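Long-range contacts in outer membrane porin F (Pseudomonas aeruginosa, PDB 4RLC), which probably lets small molecules pass the outer membrane, its N-terminal domain being the eight-stranded beta-barrel found here: residues A[91-97]-A[135-140]; A[146-152]-A[163-169]. One frame throughout, in Å; residues are numbered along the deposited sequence.

How the interactions relate
Two contacts follow one another along an eight-stranded antiparallel barrel, neither nested nor crossed. From the N terminus, the chain first lays down strands 21-30, 42-51, 56-66 and 80-91. Interaction 1 then joins the loop 91-97, leaving the end of strand 80-91, to 135-140, at the end of strand 120-137, closing a loop of 37 residues that is mostly the hairpin 98-115/120-137. After the turn at 138-141 the chain enters strand 142-153, and interaction 2 pairs 146-152 with 163-169, closing the last hairpin over ten residues. The centres lie 21 Å apart: interaction 1 sits at one rim, interaction 2 within the wall, where 142-153 leads away from that rim and antiparallel 164-174 returns to it.

Interaction 1: A[91-97]-A[135-140]; sequences HFGTPGV and KYYFTE. With C8E ((hydroxyethyloxy)tri(ethyloxy)octane), chain B.
The imidazole of His91 is met at its edge, near the ring plane, by Lys135, whose NZ donates to NE2 at 3.0 Å. The phenol ring of Tyr137 has the carbonyl of Gly96 set obliquely to it, with Gly96 O 3.3 Å from Tyr137 CB. One face of Phe92, by contrast, is covered by the oxyethylene part of a bound C8E, with C10 3.5 Å above the ring plane over its centre, as suits an aromatic residue on the outer surface. The lysine chain bends at its third torsion (71°), which turns the ammonium group toward the histidine edge. Salt bridges to Glu22 and Glu57 also hold that ammonium, and Tyr137 OH bonds to Glu22. Because His91 ND1 bonds to the carbonyl of Asp55, the ring is consistent with a neutral form protonated at ND1, leaving NE2 to accept. Farther along the loop, Gly96 has a phi of 128°, where a beta-carbon would press on the carbonyl oxygen of Pro95, so glycine suits the place, and its CA sits 3.6 Å from Glu140 OE1. Val97 CA approaches Tyr137 O at 3.4 Å in a CA-H...O contact, and a water joins the two sides by accepting from Val97 N and donating to Glu140 OE2, 2.7 Å away. The valine side chain crosses that of Glu140 at about a right angle, bringing CG2 against the carboxylate. Charged and polar groups meeting inside a closed strand wall, with an aromatic ring turned out to detergent, are characteristic of small outer-membrane beta-barrels; the short turns at this rim are probably periplasmic.

Interaction 2: A[146-152]-A[163-169]; sequences ASLDGQY and GEWMAGL. With C8E ((hydroxyethyloxy)tri(ethyloxy)octane), chain E.
Trp165 reaches Gly150 and Tyr152 because its CG lies beside the backbone N (chi1 -75°) and its second torsion, 78°, spreads the indole across the neighbouring strand. Gly150 CA lies over the face, 3.5 Å from the centroid of the six-membered ring; glycine leaves the room the indole fills, an aromatic rescue of glycine at a non-hydrogen-bonded pair. At the indole edge, in its plane, Trp165 NE1 donates to Tyr152 OH at 3.1 Å, the bond somewhat bent (146°). The tyrosine ring in turn covers Gly163, whose CA is 4.0 Å from the ring centroid. Paired backbone bonds link Ser147 with Gly168, Asp149 with Met166 and Gln151 with Glu164. The side chains of Ser147, Asp149, Gln151, Glu164 and Met166 face the interior, where one water joins Ser147 OG, 2.8 Å away, to Asp149 OD2, 2.7 Å away, and Asp149 also has a salt bridge to Lys28. Leu148 CD2 and Ala167 CB meet on the other face, where Leu169 touches detergent. Strand 142-153 is thus held between 120-137 and 164-174, while 164-174 shuts the barrel against the first strand, Met166 touching Lys28 and Tyr30, and Trp165 bonding through its backbone to Phe31.

Interaction 1: A[91-97]-A[135-140]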
loop_
_atom_site.group_PDB
_atom_site.type_symbol
_atom_site.label_atom_id
_atom_site.label_comp_id
_atom_site.label_asym_id
_atom_site.label_seq_id
_atom_site.Cartn_x
_atom_site.Cartn_y
_atom_site.Cartn_z
ATOM N N HIS A 91 -2.079 -13.809 -0.132
ATOM C CA HIS A 91 -0.818 -14.272 0.386
ATOM C C HIS A 91 -0.578 -15.689 0.031
ATOM O O HIS A 91 -1.343 -16.589 0.306
ATOM C CB HIS A 91 -0.700 -14.160 1.902
ATOM C CG HIS A 91 -0.805 -12.762 2.421
ATOM N ND1 HIS A 91 -1.992 -12.057 2.505
ATOM C CD2 HIS A 91 0.138 -11.952 2.965
ATOM C CE1 HIS A 91 -1.788 -10.883 3.077
ATOM N NE2 HIS A 91 -0.501 -10.790 3.354
ATOM N N PHE A 92 0.570 -15.887 -0.624
ATOM C CA PHE A 92 1.110 -17.181 -0.786
ATOM C C PHE A 92 1.800 -17.695 0.473
ATOM O O PHE A 92 1.860 -16.964 1.520
ATOM C CB PHE A 92 2.054 -17.204 -1.996
ATOM C CG PHE A 92 1.368 -16.904 -3.283
ATOM C CD1 PHE A 92 1.137 -15.611 -3.689
ATOM C CD2 PHE A 92 0.916 -17.947 -4.097
ATOM C CE1 PHE A 92 0.440 -15.350 -4.878
ATOM C CE2 PHE A 92 0.280 -17.682 -5.302
ATOM C CZ PHE A 92 0.056 -16.387 -5.684
ATOM N N GLY A 93 2.232 -18.936 0.449
ATOM C CA GLY A 93 2.833 -19.497 1.691
ATOM C C GLY A 93 1.731 -19.712 2.733
ATOM O O GLY A 93 0.516 -19.704 2.395
ATOM N N THR A 94 2.144 -19.821 3.990
ATOM C CA THR A 94 1.186 -20.126 5.043
ATOM C C THR A 94 1.412 -19.210 6.187
ATOM O O THR A 94 2.533 -18.676 6.351
ATOM C CB THR A 94 1.335 -21.588 5.549
ATOM O OG1 THR A 94 2.687 -21.786 5.952
ATOM C CG2 THR A 94 0.973 -22.590 4.477
ATOM N N PRO A 95 0.367 -19.006 7.001
ATOM C CA PRO A 95 0.566 -18.162 8.159
ATOM C C PRO A 95 1.624 -18.756 9.103
ATOM O O PRO A 95 1.734 -20.007 9.213
ATOM C CB PRO A 95 -0.811 -18.152 8.859
ATOM C CG PRO A 95 -1.808 -18.765 7.900
ATOM C CD PRO A 95 -1.044 -19.478 6.835
ATOM N N GLY A 96 2.353 -17.882 9.815
ATOM C CA GLY A 96 3.368 -18.331 10.775
ATOM C C GLY A 96 4.663 -17.606 10.450
ATOM O O GLY A 96 4.655 -16.586 9.722
ATOM N N VAL A 97 5.779 -18.126 10.978
ATOM C CA VAL A 97 7.081 -17.474 10.768
ATOM C C VAL A 97 7.561 -17.871 9.394
ATOM O O VAL A 97 7.467 -19.038 9.007
ATOM C CB VAL A 97 8.094 -17.905 11.861
ATOM C CG1 VAL A 97 9.496 -17.422 11.577
ATOM C CG2 VAL A 97 7.584 -17.383 13.223
ATOM N N LYS A 135 6.443 -10.430 2.100
ATOM C CA LYS A 135 6.272 -10.115 3.535
ATOM C C LYS A 135 6.969 -11.208 4.289
ATOM O O LYS A 135 6.667 -12.401 4.088
ATOM C CB LYS A 135 4.788 -10.030 3.952
ATOM C CG LYS A 135 4.069 -8.837 3.398
ATOM C CD LYS A 135 2.548 -8.974 3.586
ATOM C CE LYS A 135 2.126 -8.837 5.019
ATOM N NZ LYS A 135 0.615 -8.591 5.023
ATOM N N TYR A 136 7.927 -10.863 5.149
ATOM C CA TYR A 136 8.636 -11.843 5.902
ATOM C C TYR A 136 8.278 -11.631 7.370
ATOM O O TYR A 136 8.677 -10.675 7.965
ATOM C CB TYR A 136 10.141 -11.782 5.702
ATOM C CG TYR A 136 10.824 -13.053 6.106
ATOM C CD1 TYR A 136 10.901 -13.440 7.405
ATOM C CD2 TYR A 136 11.367 -13.929 5.175
ATOM C CE1 TYR A 136 11.489 -14.626 7.820
ATOM C CE2 TYR A 136 11.933 -15.106 5.583
ATOM C CZ TYR A 136 12.044 -15.431 6.913
ATOM O OH TYR A 136 12.616 -16.634 7.282
ATOM N N TYR A 137 7.533 -12.616 7.883
ATOM C CA TYR A 137 7.208 -12.688 9.317
ATOM C C TYR A 137 8.418 -13.323 9.995
ATOM O O TYR A 137 8.611 -14.529 10.008
ATOM C CB TYR A 137 5.933 -13.510 9.552
ATOM C CG TYR A 137 4.705 -12.883 8.967
ATOM C CD1 TYR A 137 4.359 -13.090 7.636
ATOM C CD2 TYR A 137 3.817 -12.090 9.741
ATOM C CE1 TYR A 137 3.222 -12.518 7.089
ATOM C CE2 TYR A 137 2.665 -11.529 9.194
ATOM C CZ TYR A 137 2.312 -11.767 7.881
ATOM O OH TYR A 137 1.176 -11.181 7.288
ATOM N N PHE A 138 9.200 -12.475 10.666
ATOM C CA PHE A 138 10.359 -12.911 11.430
ATOM C C PHE A 138 10.126 -13.230 12.872
ATOM O O PHE A 138 11.013 -13.808 13.499
ATOM C CB PHE A 138 11.509 -11.910 11.203
ATOM C CG PHE A 138 11.192 -10.515 11.655
ATOM C CD1 PHE A 138 11.331 -10.187 12.987
ATOM C CD2 PHE A 138 10.747 -9.564 10.789
ATOM C CE1 PHE A 138 11.054 -8.896 13.428
ATOM C CE2 PHE A 138 10.376 -8.284 11.233
ATOM C CZ PHE A 138 10.601 -7.961 12.564
ATOM N N THR A 139 8.959 -12.821 13.428
ATOM C CA THR A 139 8.389 -13.423 14.573
ATOM C C THR A 139 6.947 -13.826 14.241
ATOM O O THR A 139 6.419 -13.539 13.171
ATOM C CB THR A 139 8.403 -12.496 15.867
ATOM O OG1 THR A 139 7.277 -11.631 15.854
ATOM C CG2 THR A 139 9.676 -11.664 15.978
ATOM N N GLU A 140 6.246 -14.479 15.149
ATOM C CA GLU A 140 4.808 -14.771 14.859
ATOM C C GLU A 140 3.985 -13.506 14.588
ATOM O O GLU A 140 2.938 -13.549 13.909
ATOM C CB GLU A 140 4.213 -15.561 16.011
ATOM C CG GLU A 140 4.788 -16.982 16.121
ATOM C CD GLU A 140 4.274 -17.903 15.010
ATOM O OE1 GLU A 140 3.307 -17.499 14.295
ATOM O OE2 GLU A 140 4.832 -19.033 14.862
HETATM C C1 C8E B . 10.183 -6.696 -4.742
HETATM C C2 C8E B . 9.659 -8.117 -4.645
HETATM C C3 C8E B . 8.607 -8.507 -5.673
HETATM C C4 C8E B . 8.080 -9.886 -5.325
HETATM C C5 C8E B . 7.171 -10.585 -6.315
HETATM C C6 C8E B . 6.590 -11.839 -5.663
HETATM C C7 C8E B . 5.233 -12.310 -6.192
HETATM C C8 C8E B . 4.824 -13.612 -5.495
HETATM O O9 C8E B . 3.781 -14.347 -6.158
HETATM C C10 C8E B . 3.792 -15.801 -6.194
HETATM C C11 C8E B . 4.537 -16.613 -5.138
HETATM O O12 C8E B . 4.416 -17.951 -5.627
HETATM C C13 C8E B . 4.651 -19.087 -4.801
HETATM C C14 C8E B . 5.989 -19.062 -4.105
HETATM O O15 C8E B . 5.648 -18.514 -2.820
HETATM O O HOH W 1 5.192 -20.505 12.678
#

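Interaction 2: A[146-152]-A[163-169]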
loop_
_atom_site.group_PDB
_atom_site.type_symbol
_atom_site.label_atom_id
_atom_site.label_comp_id
_atom_site.label_asym_id
_atom_site.label_seq_id
_atom_site.Cartn_x
_atom_site.Cartn_y
_atom_site.Cartn_z
ATOM N N ALA A 146 8.750 -5.833 1.344
ATOM C CA ALA A 146 9.262 -5.089 0.205
ATOM C C ALA A 146 8.230 -5.203 -0.910
ATOM O O ALA A 146 7.704 -6.305 -1.112
ATOM C CB ALA A 146 10.526 -5.793 -0.337
ATOM N N SER A 147 7.878 -4.093 -1.558
ATOM C CA SER A 147 6.707 -4.050 -2.441
ATOM C C SER A 147 7.007 -3.368 -3.777
ATOM O O SER A 147 7.866 -2.475 -3.848
ATOM C CB SER A 147 5.584 -3.216 -1.696
ATOM O OG SER A 147 5.968 -1.872 -1.374
ATOM N N LEU A 148 6.245 -3.758 -4.805
ATOM C CA LEU A 148 6.124 -3.057 -6.083
ATOM C C LEU A 148 4.669 -2.792 -6.345
ATOM O O LEU A 148 3.862 -3.716 -6.185
ATOM C CB LEU A 148 6.631 -3.975 -7.210
ATOM C CG LEU A 148 8.090 -4.320 -7.156
ATOM C CD1 LEU A 148 8.407 -5.322 -8.267
ATOM C CD2 LEU A 148 8.966 -3.062 -7.289
ATOM N N ASP A 149 4.284 -1.551 -6.631
ATOM C CA ASP A 149 2.903 -1.238 -6.846
ATOM C C ASP A 149 2.797 -0.387 -8.115
ATOM O O ASP A 149 3.572 0.535 -8.262
ATOM C CB ASP A 149 2.318 -0.428 -5.665
ATOM C CG ASP A 149 2.267 -1.214 -4.347
ATOM O OD1 ASP A 149 1.375 -2.082 -4.241
ATOM O OD2 ASP A 149 3.074 -0.953 -3.377
ATOM N N GLY A 150 1.818 -0.676 -8.969
ATOM C CA GLY A 150 1.416 0.176 -10.134
ATOM C C GLY A 150 0.046 0.830 -9.904
ATOM O O GLY A 150 -0.927 0.152 -9.474
ATOM N N GLN A 151 -0.043 2.118 -10.231
ATOM C CA GLN A 151 -1.290 2.816 -10.175
ATOM C C GLN A 151 -1.625 3.293 -11.570
ATOM O O GLN A 151 -0.752 3.775 -12.307
ATOM C CB GLN A 151 -1.222 4.017 -9.251
ATOM C CG GLN A 151 -0.738 3.716 -7.854
ATOM C CD GLN A 151 -0.394 5.007 -7.146
ATOM O OE1 GLN A 151 -1.210 5.561 -6.430
ATOM N NE2 GLN A 151 0.803 5.520 -7.399
ATOM N N TYR A 152 -2.861 3.031 -11.945
ATOM C CA TYR A 152 -3.332 3.287 -13.300
ATOM C C TYR A 152 -4.494 4.248 -13.302
ATOM O O TYR A 152 -5.459 4.050 -12.600
ATOM C CB TYR A 152 -3.747 1.985 -13.989
ATOM C CG TYR A 152 -2.565 1.197 -14.339
ATOM C CD1 TYR A 152 -1.987 0.290 -13.404
ATOM C CD2 TYR A 152 -1.970 1.351 -15.578
ATOM C CE1 TYR A 152 -0.843 -0.409 -13.734
ATOM C CE2 TYR A 152 -0.805 0.673 -15.902
ATOM C CZ TYR A 152 -0.276 -0.236 -14.975
ATOM O OH TYR A 152 0.871 -0.898 -15.320
ATOM N N GLY A 163 1.171 3.428 -16.600
ATOM C CA GLY A 163 0.815 3.693 -15.187
ATOM C C GLY A 163 2.010 4.216 -14.406
ATOM O O GLY A 163 3.084 4.393 -14.979
ATOM N N GLU A 164 1.835 4.456 -13.104
ATOM C CA GLU A 164 2.885 5.075 -12.282
ATOM C C GLU A 164 3.313 3.983 -11.289
ATOM O O GLU A 164 2.455 3.506 -10.563
ATOM C CB GLU A 164 2.345 6.260 -11.468
ATOM C CG GLU A 164 1.409 7.298 -12.124
ATOM C CD GLU A 164 0.487 8.012 -11.102
ATOM O OE1 GLU A 164 0.401 7.574 -9.923
ATOM O OE2 GLU A 164 -0.163 9.024 -11.462
ATOM N N TRP A 165 4.589 3.616 -11.252
ATOM C CA TRP A 165 5.032 2.509 -10.400
ATOM C C TRP A 165 5.985 2.915 -9.308
ATOM O O TRP A 165 6.811 3.789 -9.479
ATOM C CB TRP A 165 5.668 1.417 -11.199
ATOM C CG TRP A 165 4.688 0.590 -11.946
ATOM C CD1 TRP A 165 4.057 0.946 -13.120
ATOM C CD2 TRP A 165 4.287 -0.757 -11.676
ATOM N NE1 TRP A 165 3.227 -0.036 -13.509
ATOM C CE2 TRP A 165 3.361 -1.115 -12.682
ATOM C CE3 TRP A 165 4.575 -1.679 -10.672
ATOM C CZ2 TRP A 165 2.754 -2.378 -12.727
ATOM C CZ3 TRP A 165 3.944 -2.922 -10.687
ATOM C CH2 TRP A 165 3.050 -3.264 -11.709
ATOM N N MET A 166 5.842 2.230 -8.177
ATOM C CA MET A 166 6.625 2.568 -7.019
ATOM C C MET A 166 7.194 1.314 -6.384
ATOM O O MET A 166 6.624 0.214 -6.436
ATOM C CB MET A 166 5.794 3.399 -6.003
ATOM C CG MET A 166 4.378 3.017 -5.899
ATOM S SD MET A 166 3.325 4.087 -4.883
ATOM C CE MET A 166 3.975 5.692 -4.851
ATOM N N ALA A 167 8.348 1.497 -5.758
ATOM C CA ALA A 167 8.933 0.461 -4.943
ATOM C C ALA A 167 8.930 0.921 -3.497
ATOM O O ALA A 167 9.137 2.073 -3.213
ATOM C CB ALA A 167 10.374 0.250 -5.308
ATOM N N GLY A 168 8.812 -0.028 -2.599
ATOM C CA GLY A 168 8.632 0.391 -1.204
ATOM C C GLY A 168 9.021 -0.635 -0.207
ATOM O O GLY A 168 9.237 -1.807 -0.523
ATOM N N LEU A 169 8.975 -0.207 1.073
ATOM C CA LEU A 169 9.267 -1.055 2.180
ATOM C C LEU A 169 8.165 -0.739 3.237
ATOM O O LEU A 169 7.508 0.284 3.167
ATOM C CB LEU A 169 10.600 -0.726 2.856
ATOM C CG LEU A 169 11.846 -1.125 2.077
ATOM C CD1 LEU A 169 13.082 -0.604 2.798
ATOM C CD2 LEU A 169 11.965 -2.591 2.005
HETATM O O12 C8E E . 13.061 -1.606 -1.860
HETATM C C13 C8E E . 13.951 -0.503 -2.003
HETATM C C14 C8E E . 13.651 0.630 -1.025
HETATM O O15 C8E E . 12.379 1.231 -1.302
HETATM C C16 C8E E . 12.356 2.632 -1.199
HETATM C C17 C8E E . 11.516 3.074 -0.026
HETATM O O18 C8E E . 11.887 4.414 0.233
HETATM C C19 C8E E . 10.847 5.301 0.513
HETATM C C20 C8E E . 11.399 6.653 0.829
HETATM O O21 C8E E . 12.578 6.957 0.083
HETATM O O HOH W 2 5.649 -0.163 -3.534
HETATM O O HOH W 3 5.500 -0.794 0.924
#